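PDB 2YGK: NURA from Sulfolobus solfataricus, which acts as a manganese-dependent nuclease that, together with the helicase HerA, trims linear DNA ends during double-strand break repair. Local coordinates for residues A76-S90 against L115-G127. Residues are numbered along the deposited sequence; the frame is centred on the assembly and turned at random.
Sequences AESVIGDNKGVKTLS and LELSLALRDGSKG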
ATOM      1  N   ALA A  76      13.974  14.713   2.328  1.00 38.04           N
ATOM      2  CA  ALA A  76      13.394  15.402   3.452  1.00 38.34           C
ATOM      3  C   ALA A  76      13.897  16.840   3.432  1.00 39.25           C
ATOM      4  O   ALA A  76      14.971  17.134   2.889  1.00 40.78           O
ATOM      5  CB  ALA A  76      13.728  14.687   4.773  1.00 38.15           C
ATOM      6  N   GLU A  77      13.098  17.723   4.000  1.00 38.71           N
ATOM      7  CA  GLU A  77      13.423  19.119   4.068  1.00 40.30           C
ATOM      8  C   GLU A  77      13.070  19.692   5.431  1.00 39.95           C
ATOM      9  O   GLU A  77      12.032  19.380   5.983  1.00 38.59           O
ATOM     10  CB  GLU A  77      12.630  19.835   2.994  1.00 41.10           C
ATOM     11  CG  GLU A  77      12.896  21.311   2.896  1.00 44.77           C
ATOM     12  CD  GLU A  77      12.231  21.912   1.695  1.00 48.89           C
ATOM     13  OE1 GLU A  77      11.078  22.236   1.721  1.00 51.17           O
ATOM     14  OE2 GLU A  77      12.824  22.070   0.661  1.00 52.31           O
ATOM     15  N   SER A  78      13.954  20.522   5.969  1.00 41.63           N
ATOM     16  CA  SER A  78      13.641  21.360   7.114  1.00 42.10           C
ATOM     17  C   SER A  78      13.288  22.761   6.588  1.00 43.17           C
ATOM     18  O   SER A  78      13.836  23.232   5.581  1.00 44.29           O
ATOM     19  CB  SER A  78      14.806  21.424   8.134  1.00 43.17           C
ATOM     20  OG  SER A  78      15.959  22.025   7.559  1.00 44.59           O
ATOM     21  N   VAL A  79      12.357  23.393   7.286  1.00 43.29           N
ATOM     22  CA  VAL A  79      11.822  24.683   6.912  1.00 44.68           C
ATOM     23  C   VAL A  79      11.701  25.537   8.178  1.00 46.12           C
ATOM     24  O   VAL A  79      11.069  25.109   9.155  1.00 44.44           O
ATOM     25  CB  VAL A  79      10.428  24.522   6.260  1.00 43.13           C
ATOM     26  CG1 VAL A  79       9.704  25.823   6.245  1.00 43.97           C
ATOM     27  CG2 VAL A  79      10.555  23.984   4.866  1.00 41.98           C
ATOM     28  N   ILE A  80      12.330  26.720   8.158  1.00 49.11           N
ATOM     29  CA  ILE A  80      12.173  27.692   9.244  1.00 51.00           C
ATOM     30  C   ILE A  80      11.093  28.724   8.910  1.00 52.00           C
ATOM     31  O   ILE A  80      11.134  29.347   7.849  1.00 53.03           O
ATOM     32  CB  ILE A  80      13.517  28.408   9.603  1.00 53.53           C
ATOM     33  CG1 ILE A  80      13.416  29.095  10.974  1.00 54.68           C
ATOM     34  CG2 ILE A  80      13.919  29.437   8.529  1.00 55.20           C
ATOM     35  CD1 ILE A  80      14.721  29.093  11.768  1.00 56.49           C
ATOM     36  N   GLY A  81      10.134  28.897   9.826  1.00 52.35           N
ATOM     37  CA  GLY A  81       9.055  29.894   9.676  1.00 53.33           C
ATOM     38  C   GLY A  81       8.697  30.740  10.907  1.00 54.48           C
ATOM     39  O   GLY A  81       8.688  30.253  12.034  1.00 52.92           O
ATOM     40  N   ASP A  82       8.413  32.019  10.676  1.00 57.16           N
ATOM     41  CA  ASP A  82       7.769  32.866  11.679  1.00 59.31           C
ATOM     42  C   ASP A  82       6.845  33.856  10.998  1.00 61.18           C
ATOM     43  O   ASP A  82       6.665  33.813   9.779  1.00 61.27           O
ATOM     44  CB  ASP A  82       8.782  33.594  12.596  1.00 60.93           C
ATOM     45  CG  ASP A  82       9.713  34.538  11.839  1.00 65.47           C
ATOM     46  OD1 ASP A  82       9.785  34.494  10.597  1.00 69.34           O
ATOM     47  OD2 ASP A  82      10.418  35.336  12.491  1.00 71.17           O
ATOM     48  N   ASN A  83       6.217  34.693  11.817  1.00 63.38           N
ATOM     49  CA  ASN A  83       5.520  35.890  11.373  1.00 66.36           C
ATOM     50  C   ASN A  83       6.100  36.481  10.093  1.00 67.72           C
ATOM     51  O   ASN A  83       5.383  36.678   9.118  1.00 67.64           O
ATOM     52  CB  ASN A  83       5.584  36.962  12.484  1.00 68.77           C
ATOM     53  CG  ASN A  83       4.779  36.577  13.710  1.00 71.34           C
ATOM     54  OD1 ASN A  83       4.182  35.476  13.767  1.00 74.43           O
ATOM     55  ND2 ASN A  83       4.762  37.466  14.715  1.00 75.79           N
ATOM     56  N   LYS A  84       7.397  36.761  10.113  1.00 69.07           N
ATOM     57  CA  LYS A  84       8.050  37.514   9.038  1.00 71.75           C
ATOM     58  C   LYS A  84       8.189  36.679   7.770  1.00 69.36           C
ATOM     59  O   LYS A  84       8.148  37.213   6.671  1.00 70.83           O
ATOM     60  CB  LYS A  84       9.461  37.961   9.433  1.00 74.36           C
ATOM     61  CG  LYS A  84       9.563  38.783  10.675  1.00 80.39           C
ATOM     62  CD  LYS A  84      11.024  39.169  10.958  1.00 88.85           C
ATOM     63  CE  LYS A  84      11.143  40.666  11.336  1.00 94.57           C
ATOM     64  NZ  LYS A  84      12.550  41.090  11.615  1.00 98.44           N
ATOM     65  N   GLY A  85       8.400  35.381   7.911  1.00 65.36           N
ATOM     66  CA  GLY A  85       8.524  34.562   6.731  1.00 63.39           C
ATOM     67  C   GLY A  85       8.845  33.125   6.956  1.00 59.82           C
ATOM     68  O   GLY A  85       9.037  32.692   8.074  1.00 57.85           O
ATOM     69  N   VAL A  86       8.874  32.394   5.850  1.00 58.72           N
ATOM     70  CA  VAL A  86       9.281  30.994   5.817  1.00 56.54           C
ATOM     71  C   VAL A  86      10.384  30.845   4.795  1.00 56.94           C
ATOM     72  O   VAL A  86      10.297  31.429   3.723  1.00 58.44           O
ATOM     73  CB  VAL A  86       8.091  30.043   5.463  1.00 54.48           C
ATOM     74  CG1 VAL A  86       7.146  29.951   6.611  1.00 54.61           C
ATOM     75  CG2 VAL A  86       7.328  30.539   4.278  1.00 55.98           C
ATOM     76  N   LYS A  87      11.436  30.106   5.135  1.00 56.39           N
ATOM     77  CA  LYS A  87      12.451  29.690   4.145  1.00 57.27           C
ATOM     78  C   LYS A  87      12.995  28.318   4.479  1.00 55.38           C
ATOM     79  O   LYS A  87      13.090  27.965   5.650  1.00 54.33           O
ATOM     80  CB  LYS A  87      13.617  30.686   4.062  1.00 60.13           C
ATOM     81  CG  LYS A  87      14.726  30.478   5.093  1.00 62.61           C
ATOM     82  CD  LYS A  87      15.776  31.577   5.083  1.00 68.42           C
ATOM     83  CE  LYS A  87      16.501  31.659   6.449  1.00 71.55           C
ATOM     84  NZ  LYS A  87      17.913  32.183   6.347  1.00 75.90           N
ATOM     85  N   THR A  88      13.379  27.560   3.444  1.00 55.23           N
ATOM     86  CA  THR A  88      14.014  26.236   3.610  1.00 53.78           C
ATOM     87  C   THR A  88      15.404  26.375   4.205  1.00 54.35           C
ATOM     88  O   THR A  88      16.124  27.302   3.889  1.00 55.57           O
ATOM     89  CB  THR A  88      14.162  25.471   2.291  1.00 53.23           C
ATOM     90  OG1 THR A  88      14.726  26.344   1.327  1.00 57.17           O
ATOM     91  CG2 THR A  88      12.838  25.013   1.775  1.00 52.71           C
ATOM     92  N   LEU A  89      15.742  25.434   5.076  1.00 53.20           N
ATOM     93  CA  LEU A  89      16.999  25.423   5.762  1.00 55.01           C
ATOM     94  C   LEU A  89      17.888  24.400   5.116  1.00 55.73           C
ATOM     95  O   LEU A  89      18.859  24.748   4.503  1.00 57.38           O
ATOM     96  CB  LEU A  89      16.788  25.072   7.231  1.00 54.12           C
ATOM     97  CG  LEU A  89      16.663  26.207   8.239  1.00 54.23           C
ATOM     98  CD1 LEU A  89      16.106  25.606   9.498  1.00 52.11           C
ATOM     99  CD2 LEU A  89      18.021  26.876   8.466  1.00 56.76           C
ATOM    100  N   SER A  90      17.527  23.131   5.255  1.00 55.51           N
ATOM    101  CA  SER A  90      18.267  22.032   4.653  1.00 56.51           C
ATOM    102  C   SER A  90      17.365  21.199   3.754  1.00 56.40           C
ATOM    103  O   SER A  90      16.147  21.178   3.929  1.00 55.40           O
ATOM    104  CB  SER A  90      18.822  21.138   5.744  1.00 56.04           C
ATOM    105  OG  SER A  90      19.573  21.899   6.662  1.00 57.95           O
ATOM    106  N   LEU A 115      15.784  10.360   7.431  1.00 39.46           N
ATOM    107  CA  LEU A 115      16.311  11.648   6.983  1.00 39.04           C
ATOM    108  C   LEU A 115      15.574  12.799   7.655  1.00 38.64           C
ATOM    109  O   LEU A 115      16.187  13.825   8.013  1.00 40.37           O
ATOM    110  CB  LEU A 115      16.220  11.800   5.468  1.00 38.38           C
ATOM    111  CG  LEU A 115      17.089  10.856   4.627  1.00 40.36           C
ATOM    112  CD1 LEU A 115      16.784  11.079   3.138  1.00 41.94           C
ATOM    113  CD2 LEU A 115      18.565  11.031   4.898  1.00 39.89           C
ATOM    114  N   GLU A 116      14.260  12.644   7.820  1.00 37.10           N
ATOM    115  CA  GLU A 116      13.472  13.610   8.570  1.00 35.88           C
ATOM    116  C   GLU A 116      14.071  13.761   9.955  1.00 36.17           C
ATOM    117  O   GLU A 116      14.487  14.845  10.345  1.00 36.02           O
ATOM    118  CB  GLU A 116      12.011  13.164   8.704  1.00 34.64           C
ATOM    119  CG  GLU A 116      11.229  13.293   7.453  1.00 36.52           C
ATOM    120  CD  GLU A 116       9.841  12.660   7.496  1.00 36.86           C
ATOM    121  OE1 GLU A 116       9.022  13.012   8.329  1.00 39.41           O
ATOM    122  OE2 GLU A 116       9.549  11.822   6.648  1.00 39.92           O
ATOM    123  N   LEU A 117      14.116  12.657  10.696  1.00 36.34           N
ATOM    124  CA  LEU A 117      14.552  12.713  12.082  1.00 37.28           C
ATOM    125  C   LEU A 117      15.977  13.211  12.156  1.00 39.91           C
ATOM    126  O   LEU A 117      16.291  13.985  13.049  1.00 41.03           O
ATOM    127  CB  LEU A 117      14.459  11.362  12.762  1.00 37.59           C
ATOM    128  CG  LEU A 117      13.079  10.678  12.844  1.00 35.24           C
ATOM    129  CD1 LEU A 117      13.373   9.253  13.317  1.00 32.12           C
ATOM    130  CD2 LEU A 117      12.003  11.435  13.744  1.00 28.03           C
ATOM    131  N   SER A 118      16.848  12.839  11.223  1.00 41.03           N
ATOM    132  CA  SER A 118      18.181  13.431  11.320  1.00 44.12           C
ATOM    133  C   SER A 118      18.216  14.939  11.007  1.00 44.21           C
ATOM    134  O   SER A 118      19.062  15.629  11.506  1.00 46.28           O
ATOM    135  CB  SER A 118      19.216  12.656  10.510  1.00 45.35           C
ATOM    136  OG  SER A 118      19.151  13.036   9.168  1.00 48.96           O
ATOM    137  N   LEU A 119      17.299  15.466  10.214  1.00 43.78           N
ATOM    138  CA  LEU A 119      17.239  16.921  10.013  1.00 44.49           C
ATOM    139  C   LEU A 119      16.661  17.611  11.255  1.00 45.21           C
ATOM    140  O   LEU A 119      16.968  18.772  11.550  1.00 46.01           O
ATOM    141  CB  LEU A 119      16.408  17.285   8.774  1.00 43.16           C
ATOM    142  CG  LEU A 119      17.022  16.937   7.417  1.00 44.51           C
ATOM    143  CD1 LEU A 119      16.099  17.220   6.255  1.00 44.58           C
ATOM    144  CD2 LEU A 119      18.264  17.743   7.246  1.00 49.27           C
ATOM    145  N   ALA A 120      15.834  16.906  12.000  1.00 45.54           N
ATOM    146  CA  ALA A 120      15.350  17.464  13.260  1.00 46.66           C
ATOM    147  C   ALA A 120      16.546  17.690  14.202  1.00 49.77           C
ATOM    148  O   ALA A 120      16.580  18.662  14.969  1.00 51.55           O
ATOM    149  CB  ALA A 120      14.312  16.540  13.890  1.00 45.40           C
ATOM    150  N   LEU A 121      17.540  16.815  14.152  1.00 51.87           N
ATOM    151  CA  LEU A 121      18.732  17.021  14.954  1.00 54.86           C
ATOM    152  C   LEU A 121      19.615  18.062  14.319  1.00 57.22           C
ATOM    153  O   LEU A 121      20.207  18.877  15.018  1.00 60.35           O
ATOM    154  CB  LEU A 121      19.522  15.748  15.123  1.00 55.57           C
ATOM    155  CG  LEU A 121      18.851  14.740  16.034  1.00 54.97           C
ATOM    156  CD1 LEU A 121      19.452  13.374  15.741  1.00 57.69           C
ATOM    157  CD2 LEU A 121      19.002  15.094  17.523  1.00 54.62           C
ATOM    158  N   ARG A 122      19.725  18.057  13.006  1.00 57.51           N
ATOM    159  CA  ARG A 122      20.506  19.093  12.378  1.00 59.95           C
ATOM    160  C   ARG A 122      19.991  20.495  12.751  1.00 59.66           C
ATOM    161  O   ARG A 122      20.717  21.267  13.328  1.00 61.57           O
ATOM    162  CB  ARG A 122      20.559  18.920  10.865  1.00 59.91           C
ATOM    163  CG  ARG A 122      21.686  19.702  10.215  1.00 64.98           C
ATOM    164  CD  ARG A 122      21.871  19.332   8.755  1.00 70.74           C
ATOM    165  NE  ARG A 122      22.318  20.489   7.983  1.00 77.95           N
ATOM    166  CZ  ARG A 122      22.381  20.551   6.652  1.00 82.98           C
ATOM    167  NH1 ARG A 122      22.024  19.509   5.895  1.00 83.38           N
ATOM    168  NH2 ARG A 122      22.796  21.682   6.078  1.00 86.05           N
ATOM    169  N   ASP A 123      18.746  20.816  12.440  1.00 57.69           N
ATOM    170  CA  ASP A 123      18.320  22.212  12.454  1.00 57.69           C
ATOM    171  C   ASP A 123      17.348  22.519  13.552  1.00 56.08           C
ATOM    172  O   ASP A 123      16.857  23.637  13.628  1.00 55.47           O
ATOM    173  CB  ASP A 123      17.673  22.604  11.115  1.00 57.18           C
ATOM    174  CG  ASP A 123      18.571  22.313   9.907  1.00 59.39           C
ATOM    175  OD1 ASP A 123      19.769  22.696   9.906  1.00 64.94           O
ATOM    176  OD2 ASP A 123      18.064  21.719   8.942  1.00 57.42           O
ATOM    177  N   GLY A 124      17.080  21.552  14.416  1.00 55.34           N
ATOM    178  CA  GLY A 124      16.078  21.751  15.470  1.00 55.19           C
ATOM    179  C   GLY A 124      16.352  22.919  16.397  1.00 56.97           C
ATOM    180  O   GLY A 124      15.456  23.668  16.760  1.00 56.99           O
ATOM    181  N   SER A 125      17.612  23.083  16.764  1.00 59.68           N
ATOM    182  CA  SER A 125      18.027  24.100  17.707  1.00 61.82           C
ATOM    183  C   SER A 125      17.933  25.498  17.132  1.00 62.26           C
ATOM    184  O   SER A 125      18.101  26.451  17.859  1.00 63.75           O
ATOM    185  CB  SER A 125      19.445  23.818  18.144  1.00 64.23           C
ATOM    186  OG  SER A 125      20.202  23.454  17.015  1.00 67.04           O
ATOM    187  N   LYS A 126      17.622  25.636  15.853  1.00 61.42           N
ATOM    188  CA  LYS A 126      17.439  26.961  15.273  1.00 62.88           C
ATOM    189  C   LYS A 126      16.050  27.580  15.527  1.00 61.62           C
ATOM    190  O   LYS A 126      15.783  28.712  15.106  1.00 63.25           O
ATOM    191  CB  LYS A 126      17.727  26.920  13.773  1.00 63.00           C
ATOM    192  CG  LYS A 126      19.047  26.278  13.473  1.00 66.42           C
ATOM    193  CD  LYS A 126      19.585  26.661  12.128  1.00 70.38           C
ATOM    194  CE  LYS A 126      20.990  26.065  11.902  1.00 73.51           C
ATOM    195  NZ  LYS A 126      20.972  24.593  11.746  1.00 73.21           N
ATOM    196  N   GLY A 127      15.165  26.871  16.219  1.00 59.51           N
ATOM    197  CA  GLY A 127      13.835  27.418  16.492  1.00 57.90           C
ATOM    198  C   GLY A 127      13.402  27.280  17.936  1.00 57.46           C
ATOM    199  O   GLY A 127      14.139  26.755  18.764  1.00 59.12           O
TER
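Asp123 OD2 accepts two serine hydroxyls from the hairpin. Ser90 OG donates to the syn lone pair of Asp123 OD2 at 2.7 Å, while Ser78 OG comes from the anti side, 34° out of the carboxylate plane. With OG between its backbone N and carbonyl carbon (chi1 63°), Ser78 also accepts from Ser90 N at 3.0 Å, tying both strands to one carboxylate. Among the charges, Lys126 NZ bonds to the other oxygen, Asp123 OD1, at 2.9 Å, on its anti lone pair. Arg122 lays its guanidinium face over Ser90 OG, 3.1 Å from the plane, and none of its N-H groups bonds to that hydroxyl. An alanine in place of Asp123 would probably leave both serine hydroxyls without their acceptor and the Lys126 ammonium without its counter-charge. Apolar packing continues beside this network: Leu119 CD1 lies 3.8 Å from Ala76 CB, its CD2 meets Ser90 CB, and Leu89 CD1 packs on Asp123 CB at 3.8 Å. The axes of strand 76-82 and helix 115-123 cross at -30°, 7.7 Å apart. This is a helix packed on a face of the beta-sheet in the RNase H-like NurA domain, with the side chain of Glu116, salt-bridged to Lys139, about 5 Å from the bound manganese.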